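Local coordinates for protein glucanase (PDB 5GXX) that probably hydrolyses the internal beta-1,4-glucosidic bonds of cellulose as a family 9 endoglucanase of the cellulosome, at residues W48-G52 against E409-D413; H272-W276 against E308-A312; P357-H362 against Y398-I402. The protein carries 1 engineered substitution. One frame throughout, in Å; residues are numbered along the deposited sequence.

Contact 1: W48-G52 against E409-D413; sequences WYDAG and EVACD
Cys412 SG sits against Trp48 and the Tyr49 carbonyl. It lies beside its own backbone N (chi1 -68°), which swings the sulfur out to Trp48, 3.6 Å from the Trp48 CB, and it approaches the indole obliquely, 52° off the normal of the five-membered ring. Cys412 SG is also 3.4 Å from Tyr49 O. Next to it the two backbones are joined by one nearly straight hydrogen bond, Cys412 N to Asp50 O at 2.9 Å, with Ala411 CA brushing the same carbonyl at 3.4 Å. The segments run antiparallel here, and the squeeze is hardest at Ala51: its CB sits 3.0 Å from Val410 O, a buried carbonyl with no polar partner in the model, and 3.8 Å from Ala411 CB.

Toward either end the packing gives way to water. At one end a water donates to Asp50 OD1 and Asp413 OD1 and takes the Asp413 N-H, so two acidic side chains are spaced apart by a shared molecule. At the other, a second water links Gly52 N to Glu409 OE1. Glu409 OE1 also receives Val410 N at 3.1 Å, well out of the carboxylate plane, while OE2 reaches a hydroxyl of a bound Tris molecule. Asp50-Gly52 open the DAGD motif familiar in family 9, Glu409 lies in one of the family's signature sequences, and the Tris marks a pocket consistent with the active site.

Tyr191 OH hydrogen-bonds to Asp50 OD2 and Arg303 forms a salt bridge with Asp413. Helix 58-75 backs the contact, with Met61 and Leu68 against Trp48 and Ser64 against Cys412, while Tyr18 of helix 7-20 meets the indole and bonds to Cys412 O, at the helix 412-429 side of the contact.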
loop_
_atom_site.group_PDB
_atom_site.type_symbol
_atom_site.label_atom_id
_atom_site.label_comp_id
_atom_site.label_asym_id
_atom_site.label_seq_id
_atom_site.Cartn_x
_atom_site.Cartn_y
_atom_site.Cartn_z
ATOM N N TRP A 48 -11.278 4.407 37.639
ATOM C CA TRP A 48 -12.021 5.016 36.537
ATOM C C TRP A 48 -11.117 5.463 35.406
ATOM O O TRP A 48 -10.068 6.052 35.684
ATOM C CB TRP A 48 -12.771 6.273 36.975
ATOM C CG TRP A 48 -13.856 6.060 37.998
ATOM C CD1 TRP A 48 -14.803 5.055 38.023
ATOM C CD2 TRP A 48 -14.108 6.876 39.146
ATOM N NE1 TRP A 48 -15.636 5.216 39.115
ATOM C CE2 TRP A 48 -15.214 6.313 39.828
ATOM C CE3 TRP A 48 -13.507 8.034 39.672
ATOM C CZ2 TRP A 48 -15.737 6.877 40.989
ATOM C CZ3 TRP A 48 -14.021 8.582 40.836
ATOM C CH2 TRP A 48 -15.129 8.002 41.483
ATOM N N TYR A 49 -11.571 5.267 34.165
ATOM C CA TYR A 49 -10.993 6.012 33.041
ATOM C C TYR A 49 -11.320 7.480 33.259
ATOM O O TYR A 49 -12.398 7.829 33.776
ATOM C CB TYR A 49 -11.536 5.529 31.695
ATOM C CG TYR A 49 -11.321 4.052 31.524
ATOM C CD1 TYR A 49 -10.043 3.514 31.647
ATOM C CD2 TYR A 49 -12.385 3.194 31.256
ATOM C CE1 TYR A 49 -9.822 2.160 31.509
ATOM C CE2 TYR A 49 -12.178 1.833 31.096
ATOM C CZ TYR A 49 -10.893 1.327 31.221
ATOM O OH TYR A 49 -10.715 -0.033 31.123
ATOM N N ASP A 50 -10.409 8.365 32.876
ATOM C CA ASP A 50 -10.580 9.757 33.275
ATOM C C ASP A 50 -11.747 10.480 32.598
ATOM O O ASP A 50 -12.576 11.124 33.265
ATOM C CB ASP A 50 -9.289 10.537 33.015
ATOM C CG ASP A 50 -9.424 11.988 33.412
ATOM O OD1 ASP A 50 -9.591 12.266 34.623
ATOM O OD2 ASP A 50 -9.383 12.843 32.493
ATOM N N ALA A 51 -11.820 10.346 31.284
ATOM C CA ALA A 51 -12.696 11.204 30.506
ATOM C C ALA A 51 -13.281 10.336 29.397
ATOM O O ALA A 51 -13.794 9.257 29.704
ATOM C CB ALA A 51 -11.969 12.444 29.981
ATOM N N GLY A 52 -13.242 10.777 28.145
ATOM C CA GLY A 52 -13.676 9.919 27.038
ATOM C C GLY A 52 -12.538 9.096 26.471
ATOM O O GLY A 52 -12.647 8.541 25.378
ATOM N N GLU A 409 -16.359 17.742 25.841
ATOM C CA GLU A 409 -15.571 16.973 26.805
ATOM C C GLU A 409 -16.459 16.480 27.947
ATOM O O GLU A 409 -17.425 17.153 28.319
ATOM C CB GLU A 409 -14.380 17.790 27.343
ATOM C CG GLU A 409 -13.440 17.053 28.306
ATOM C CD GLU A 409 -12.770 15.824 27.731
ATOM O OE1 GLU A 409 -13.413 14.989 27.055
ATOM O OE2 GLU A 409 -11.561 15.648 27.981
ATOM N N VAL A 410 -16.139 15.295 28.447
ATOM C CA VAL A 410 -16.795 14.713 29.623
ATOM C C VAL A 410 -15.696 14.142 30.516
ATOM O O VAL A 410 -14.659 13.707 30.011
ATOM C CB VAL A 410 -17.821 13.601 29.231
ATOM C CG1 VAL A 410 -19.042 14.214 28.544
ATOM C CG2 VAL A 410 -17.156 12.521 28.367
ATOM N N ALA A 411 -15.869 14.154 31.835
ATOM C CA ALA A 411 -14.802 13.631 32.694
ATOM C C ALA A 411 -15.280 13.392 34.112
ATOM O O ALA A 411 -16.264 13.977 34.563
ATOM C CB ALA A 411 -13.609 14.605 32.688
ATOM N N CYS A 412 -14.542 12.552 34.823
ATOM C CA CYS A 412 -14.780 12.313 36.244
ATOM C C CYS A 412 -14.904 13.615 37.027
ATOM O O CYS A 412 -15.852 13.785 37.798
ATOM C CB CYS A 412 -13.660 11.458 36.846
ATOM S SG CYS A 412 -13.601 9.748 36.253
ATOM N N ASP A 413 -13.957 14.539 36.843
ATOM C CA ASP A 413 -13.952 15.752 37.650
ATOM C C ASP A 413 -15.101 16.691 37.255
ATOM O O ASP A 413 -15.567 17.481 38.079
ATOM C CB ASP A 413 -12.592 16.447 37.565
ATOM C CG ASP A 413 -12.443 17.280 36.305
ATOM O OD1 ASP A 413 -12.222 16.698 35.218
ATOM O OD2 ASP A 413 -12.529 18.527 36.418
HETATM O O HOH W 1 -11.490 14.051 35.493
HETATM O O HOH W 2 -12.629 12.746 26.195
#

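Contact 2: H272-W276 against E308-A312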
loop_
_atom_site.group_PDB
_atom_site.type_symbol
_atom_site.label_atom_id
_atom_site.label_comp_id
_atom_site.label_asym_id
_atom_site.label_seq_id
_atom_site.Cartn_x
_atom_site.Cartn_y
_atom_site.Cartn_z
ATOM N N HIS A 272 -13.992 34.837 48.165
ATOM C CA HIS A 272 -13.979 33.871 47.071
ATOM C C HIS A 272 -15.376 33.706 46.462
ATOM O O HIS A 272 -15.569 33.832 45.233
ATOM C CB HIS A 272 -13.448 32.525 47.593
ATOM C CG HIS A 272 -13.705 31.355 46.688
ATOM N ND1 HIS A 272 -13.076 31.189 45.470
ATOM C CD2 HIS A 272 -14.544 30.296 46.819
ATOM C CE1 HIS A 272 -13.544 30.100 44.880
ATOM N NE2 HIS A 272 -14.418 29.525 45.685
ATOM N N LEU A 273 -16.363 33.458 47.318
ATOM C CA LEU A 273 -17.714 33.264 46.792
ATOM C C LEU A 273 -18.291 34.551 46.207
ATOM O O LEU A 273 -18.961 34.516 45.169
ATOM C CB LEU A 273 -18.666 32.629 47.811
ATOM C CG LEU A 273 -18.341 31.177 48.156
ATOM C CD1 LEU A 273 -19.127 30.721 49.383
ATOM C CD2 LEU A 273 -18.492 30.215 46.981
ATOM N N ASP A 274 -18.004 35.690 46.842
ATOM C CA ASP A 274 -18.503 36.955 46.300
ATOM C C ASP A 274 -17.975 37.154 44.878
ATOM O O ASP A 274 -18.698 37.623 44.009
ATOM C CB ASP A 274 -18.083 38.135 47.181
ATOM C CG ASP A 274 -18.944 38.277 48.434
ATOM O OD1 ASP A 274 -19.869 37.461 48.660
ATOM O OD2 ASP A 274 -18.699 39.261 49.156
ATOM N N TRP A 275 -16.713 36.805 44.649
ATOM C CA TRP A 275 -16.110 36.946 43.330
ATOM C C TRP A 275 -16.835 36.139 42.264
ATOM O O TRP A 275 -16.848 36.545 41.111
ATOM C CB TRP A 275 -14.616 36.605 43.381
ATOM C CG TRP A 275 -13.858 36.786 42.094
ATOM C CD1 TRP A 275 -13.348 37.945 41.583
ATOM C CD2 TRP A 275 -13.549 35.760 41.144
ATOM N NE1 TRP A 275 -12.755 37.706 40.353
ATOM C CE2 TRP A 275 -12.851 36.367 40.077
ATOM C CE3 TRP A 275 -13.786 34.381 41.102
ATOM C CZ2 TRP A 275 -12.376 35.637 38.991
ATOM C CZ3 TRP A 275 -13.310 33.654 40.025
ATOM C CH2 TRP A 275 -12.611 34.287 38.985
ATOM N N TRP A 276 -17.409 35.014 42.669
ATOM C CA TRP A 276 -18.190 34.155 41.795
ATOM C C TRP A 276 -19.636 34.624 41.573
ATOM O O TRP A 276 -20.261 34.198 40.605
ATOM C CB TRP A 276 -18.183 32.740 42.372
ATOM C CG TRP A 276 -16.969 31.990 41.945
ATOM C CD1 TRP A 276 -15.752 31.924 42.585
ATOM C CD2 TRP A 276 -16.834 31.229 40.744
ATOM N NE1 TRP A 276 -14.876 31.153 41.846
ATOM C CE2 TRP A 276 -15.520 30.718 40.710
ATOM C CE3 TRP A 276 -17.722 30.898 39.707
ATOM C CZ2 TRP A 276 -15.064 29.917 39.653
ATOM C CZ3 TRP A 276 -17.275 30.089 38.674
ATOM C CH2 TRP A 276 -15.951 29.609 38.652
ATOM N N GLU A 308 -18.401 25.118 42.132
ATOM C CA GLU A 308 -18.573 26.300 42.994
ATOM C C GLU A 308 -19.981 26.323 43.566
ATOM O O GLU A 308 -20.153 26.760 44.709
ATOM C CB GLU A 308 -18.244 27.590 42.241
ATOM C CG GLU A 308 -16.751 27.700 41.946
ATOM C CD GLU A 308 -15.937 27.827 43.223
ATOM O OE1 GLU A 308 -16.402 28.506 44.172
ATOM O OE2 GLU A 308 -14.822 27.259 43.333
ATOM N N ALA A 309 -20.975 25.847 42.807
ATOM C CA ALA A 309 -22.329 25.720 43.357
ATOM C C ALA A 309 -22.322 24.834 44.607
ATOM O O ALA A 309 -22.904 25.206 45.627
ATOM C CB ALA A 309 -23.343 25.220 42.308
ATOM N N PHE A 310 -21.618 23.704 44.558
ATOM C CA PHE A 310 -21.509 22.853 45.747
ATOM C C PHE A 310 -20.864 23.572 46.914
ATOM O O PHE A 310 -21.408 23.538 48.017
ATOM C CB PHE A 310 -20.767 21.563 45.399
ATOM C CG PHE A 310 -20.659 20.583 46.544
ATOM C CD1 PHE A 310 -21.791 20.205 47.259
ATOM C CD2 PHE A 310 -19.433 20.036 46.888
ATOM C CE1 PHE A 310 -21.711 19.294 48.297
ATOM C CE2 PHE A 310 -19.336 19.123 47.940
ATOM C CZ PHE A 310 -20.478 18.746 48.645
ATOM N N LEU A 311 -19.735 24.234 46.689
ATOM C CA LEU A 311 -19.090 24.968 47.777
ATOM C C LEU A 311 -19.990 26.046 48.368
ATOM O O LEU A 311 -20.020 26.234 49.591
ATOM C CB LEU A 311 -17.809 25.633 47.291
ATOM C CG LEU A 311 -16.515 24.835 47.469
ATOM C CD1 LEU A 311 -16.528 23.527 46.686
ATOM C CD2 LEU A 311 -15.298 25.668 47.088
ATOM N N ALA A 312 -20.720 26.743 47.491
ATOM C CA ALA A 312 -21.636 27.802 47.914
ATOM C C ALA A 312 -22.789 27.256 48.752
ATOM O O ALA A 312 -23.130 27.862 49.774
ATOM C CB ALA A 312 -22.140 28.595 46.703
#
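Glu308 reaches across to helix 263-276 and touches three of its side chains. Glu308 CB stands 4.2 Å from Trp276 CD2, at the inner border of the indole. With chi1 setting it beside the backbone N, Glu308 CG comes over the ring, 3.5 Å from the centroid of the Trp276 six-membered ring and almost on the normal, a CH-pi contact. Trp275 CZ3 lies against the opposite face of the same indole. The bend at chi2 then lays the carboxylate nearly parallel to the indole, 12° between planes, with Glu308 CD 3.8 Å from Trp276 NE1.

These are two helices of the (alpha/alpha)6 barrel characteristic of family 9 catalytic domains, their short segments crossing at -129° with axes 11.0 Å apart.

At the tip, Glu308 OE1 is 2.7 Å from His272 NE2, a weak hydrogen bond bent to 124° at the hydrogen, OE1 approaching the imidazole obliquely. The same Glu308 OE1 lies 3.9 Å from Leu273 CD2. Glu308 OE2 accepts a hydrogen bond from His243 N. His272 ND1 donates to Tyr239 O, and with NE2 facing an acid the imidazole may well be protonated. Trp276 NE1 finds Trp241 O, so the 239-243 loop takes one polar atom of each of the three. Leu273 CD2 fills in alongside, 4.0 Å from Ala312 CB, where Phe331 and Tyr328 of helix 322-340 close over the pair.

Contact 3: P357-H362 against Y398-I402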
loop_
_atom_site.group_PDB
_atom_site.type_symbol
_atom_site.label_atom_id
_atom_site.label_comp_id
_atom_site.label_asym_id
_atom_site.label_seq_id
_atom_site.Cartn_x
_atom_site.Cartn_y
_atom_site.Cartn_z
ATOM N N PRO A 357 -30.796 17.094 25.313
ATOM C CA PRO A 357 -29.441 16.879 25.840
ATOM C C PRO A 357 -28.403 16.698 24.733
ATOM O O PRO A 357 -28.781 16.413 23.597
ATOM C CB PRO A 357 -29.583 15.595 26.671
ATOM C CG PRO A 357 -30.743 14.888 26.031
ATOM C CD PRO A 357 -31.700 15.980 25.668
ATOM N N PRO A 358 -27.105 16.887 25.028
ATOM C CA PRO A 358 -26.076 16.523 24.056
ATOM C C PRO A 358 -26.194 15.039 23.715
ATOM O O PRO A 358 -26.461 14.211 24.600
ATOM C CB PRO A 358 -24.759 16.807 24.816
ATOM C CG PRO A 358 -25.165 17.770 25.902
ATOM C CD PRO A 358 -26.497 17.241 26.322
ATOM N N GLN A 359 -25.985 14.720 22.440
ATOM C CA GLN A 359 -25.953 13.325 22.020
ATOM C C GLN A 359 -24.620 12.876 21.450
ATOM O O GLN A 359 -24.473 11.694 21.137
ATOM C CB GLN A 359 -27.065 13.050 21.009
ATOM C CG GLN A 359 -28.457 13.198 21.620
ATOM C CD GLN A 359 -29.570 12.933 20.613
ATOM O OE1 GLN A 359 -30.260 13.864 20.199
ATOM N NE2 GLN A 359 -29.723 11.677 20.204
ATOM N N ARG A 360 -23.669 13.797 21.317
ATOM C CA ARG A 360 -22.355 13.461 20.759
ATOM C C ARG A 360 -21.209 13.815 21.695
ATOM O O ARG A 360 -20.244 14.478 21.287
ATOM C CB ARG A 360 -22.165 14.127 19.389
ATOM C CG ARG A 360 -23.099 13.623 18.294
ATOM C CD ARG A 360 -22.794 12.200 17.814
ATOM N NE ARG A 360 -21.722 12.223 16.820
ATOM C CZ ARG A 360 -21.122 11.157 16.304
ATOM N NH1 ARG A 360 -21.422 9.930 16.719
ATOM N NH2 ARG A 360 -20.188 11.337 15.379
ATOM N N PRO A 361 -21.293 13.355 22.956
ATOM C CA PRO A 361 -20.170 13.621 23.855
ATOM C C PRO A 361 -18.867 13.048 23.300
ATOM O O PRO A 361 -18.887 12.032 22.580
ATOM C CB PRO A 361 -20.575 12.916 25.151
ATOM C CG PRO A 361 -21.507 11.813 24.699
ATOM C CD PRO A 361 -22.258 12.392 23.520
ATOM N N HIS A 362 -17.750 13.694 23.636
ATOM C CA HIS A 362 -16.422 13.271 23.176
ATOM C C HIS A 362 -15.980 12.069 24.003
ATOM O O HIS A 362 -15.151 12.171 24.906
ATOM C CB HIS A 362 -15.445 14.457 23.291
ATOM C CG HIS A 362 -14.155 14.266 22.551
ATOM N ND1 HIS A 362 -14.021 14.475 21.193
ATOM C CD2 HIS A 362 -12.933 13.896 22.999
ATOM C CE1 HIS A 362 -12.765 14.255 20.842
ATOM N NE2 HIS A 362 -12.089 13.892 21.917
ATOM N N TYR A 398 -22.977 27.095 21.502
ATOM C CA TYR A 398 -22.728 25.669 21.625
ATOM C C TYR A 398 -23.331 24.934 20.435
ATOM O O TYR A 398 -24.420 25.287 19.960
ATOM C CB TYR A 398 -23.312 25.162 22.960
ATOM C CG TYR A 398 -23.317 23.658 23.114
ATOM C CD1 TYR A 398 -22.211 22.993 23.618
ATOM C CD2 TYR A 398 -24.403 22.903 22.675
ATOM C CE1 TYR A 398 -22.204 21.594 23.743
ATOM C CE2 TYR A 398 -24.400 21.526 22.765
ATOM C CZ TYR A 398 -23.302 20.876 23.301
ATOM O OH TYR A 398 -23.315 19.502 23.408
ATOM N N GLU A 399 -22.600 23.913 19.988
ATOM C CA GLU A 399 -23.149 22.915 19.063
ATOM C C GLU A 399 -22.675 21.548 19.522
ATOM O O GLU A 399 -21.513 21.369 19.915
ATOM C CB GLU A 399 -22.684 23.163 17.623
ATOM C CG GLU A 399 -23.164 24.456 16.972
ATOM C CD GLU A 399 -24.659 24.511 16.684
ATOM O OE1 GLU A 399 -25.333 23.456 16.660
ATOM O OE2 GLU A 399 -25.163 25.633 16.459
ATOM N N ASP A 400 -23.599 20.594 19.442
ATOM C CA ASP A 400 -23.380 19.210 19.829
ATOM C C ASP A 400 -22.629 18.494 18.710
ATOM O O ASP A 400 -23.237 18.066 17.724
ATOM C CB ASP A 400 -24.762 18.583 20.055
ATOM C CG ASP A 400 -24.710 17.153 20.538
ATOM O OD1 ASP A 400 -23.659 16.734 21.068
ATOM O OD2 ASP A 400 -25.753 16.469 20.366
ATOM N N ASN A 401 -21.310 18.393 18.851
ATOM C CA ASN A 401 -20.445 17.925 17.777
ATOM C C ASN A 401 -19.355 17.075 18.431
ATOM O O ASN A 401 -18.680 17.528 19.367
ATOM C CB ASN A 401 -19.886 19.170 17.074
ATOM C CG ASN A 401 -18.845 18.860 16.019
ATOM O OD1 ASN A 401 -18.525 17.703 15.742
ATOM N ND2 ASN A 401 -18.300 19.919 15.422
ATOM N N ILE A 402 -19.189 15.831 17.992
ATOM C CA ILE A 402 -18.180 14.966 18.590
ATOM C C ILE A 402 -16.755 15.522 18.411
ATOM O O ILE A 402 -15.844 15.218 19.179
ATOM C CB ILE A 402 -18.271 13.515 18.037
ATOM C CG1 ILE A 402 -17.573 12.536 18.986
ATOM C CG2 ILE A 402 -17.735 13.431 16.591
ATOM C CD1 ILE A 402 -17.680 11.061 18.542
HETATM O O HOH W 3 -28.313 17.354 20.939
HETATM O O HOH W 4 -20.880 14.878 15.695
#
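Asp400 turns its carboxylate onto two successive backbone N-H groups of the 357-362 loop. With CG anti to the backbone N (chi1 -177°), the side chain projects straight at them: Asp400 OD2 accepts Gln359 N at 2.7 Å, on its syn side but tilted out of plane, and Asp400 OD1 accepts Arg360 N at 2.9 Å through its syn lone pair. OD1 has a second donor, Asn408 ND2, and a water lies 2.8 Å from Asp400 OD2, close to Pro357 O as well.

Tyr398 and Asp400 belong to one signature sequence of glycoside hydrolase family 9 and Pro361 and His362 to the other, so this pairing of loops brings the two signatures together. Tyr398 OH is 3.4 Å from Pro358 CB, but its polar partner is Asn408 OD1; Asn408 thus serves both residues, immediately before Glu409.

Farther along, His362 ND1 donates to Ile402 O at 2.8 Å, nearly straight, with the oxygen lying in the imidazole plane. A water accepts from both Arg360 NE and Ile402 N, joining side chain and backbone across the gap. Bends at chi2 and chi3 curl Arg360 back so that one guanidinium face lies over Ile402, NH2 being 3.4 Å from its CG2. The guanidinium finds its main acceptor elsewhere, NH1 donating to Pro377 O, while Pro361 O accepts His380 NE2.

In the fold
From the N terminus the chain passes helix 7-20 and enters the 48-52 loop, whose partner waits more than 350 residues ahead on helix 412-429; contact 1 therefore closes nearly the whole catalytic domain. Both other contacts nest inside that span, one after the other, without crossing. Contact 2 comes first, a short closure joining helix 263-276 to helix 301-318, its centre 23 Å from that of contact 1. Contact 3 follows, tying loops on the two sides of helix 364-367. It abuts contact 1 directly, Val410 CG1 packing 3.9 Å from Pro361 CB, whereas contact 2 touches neither.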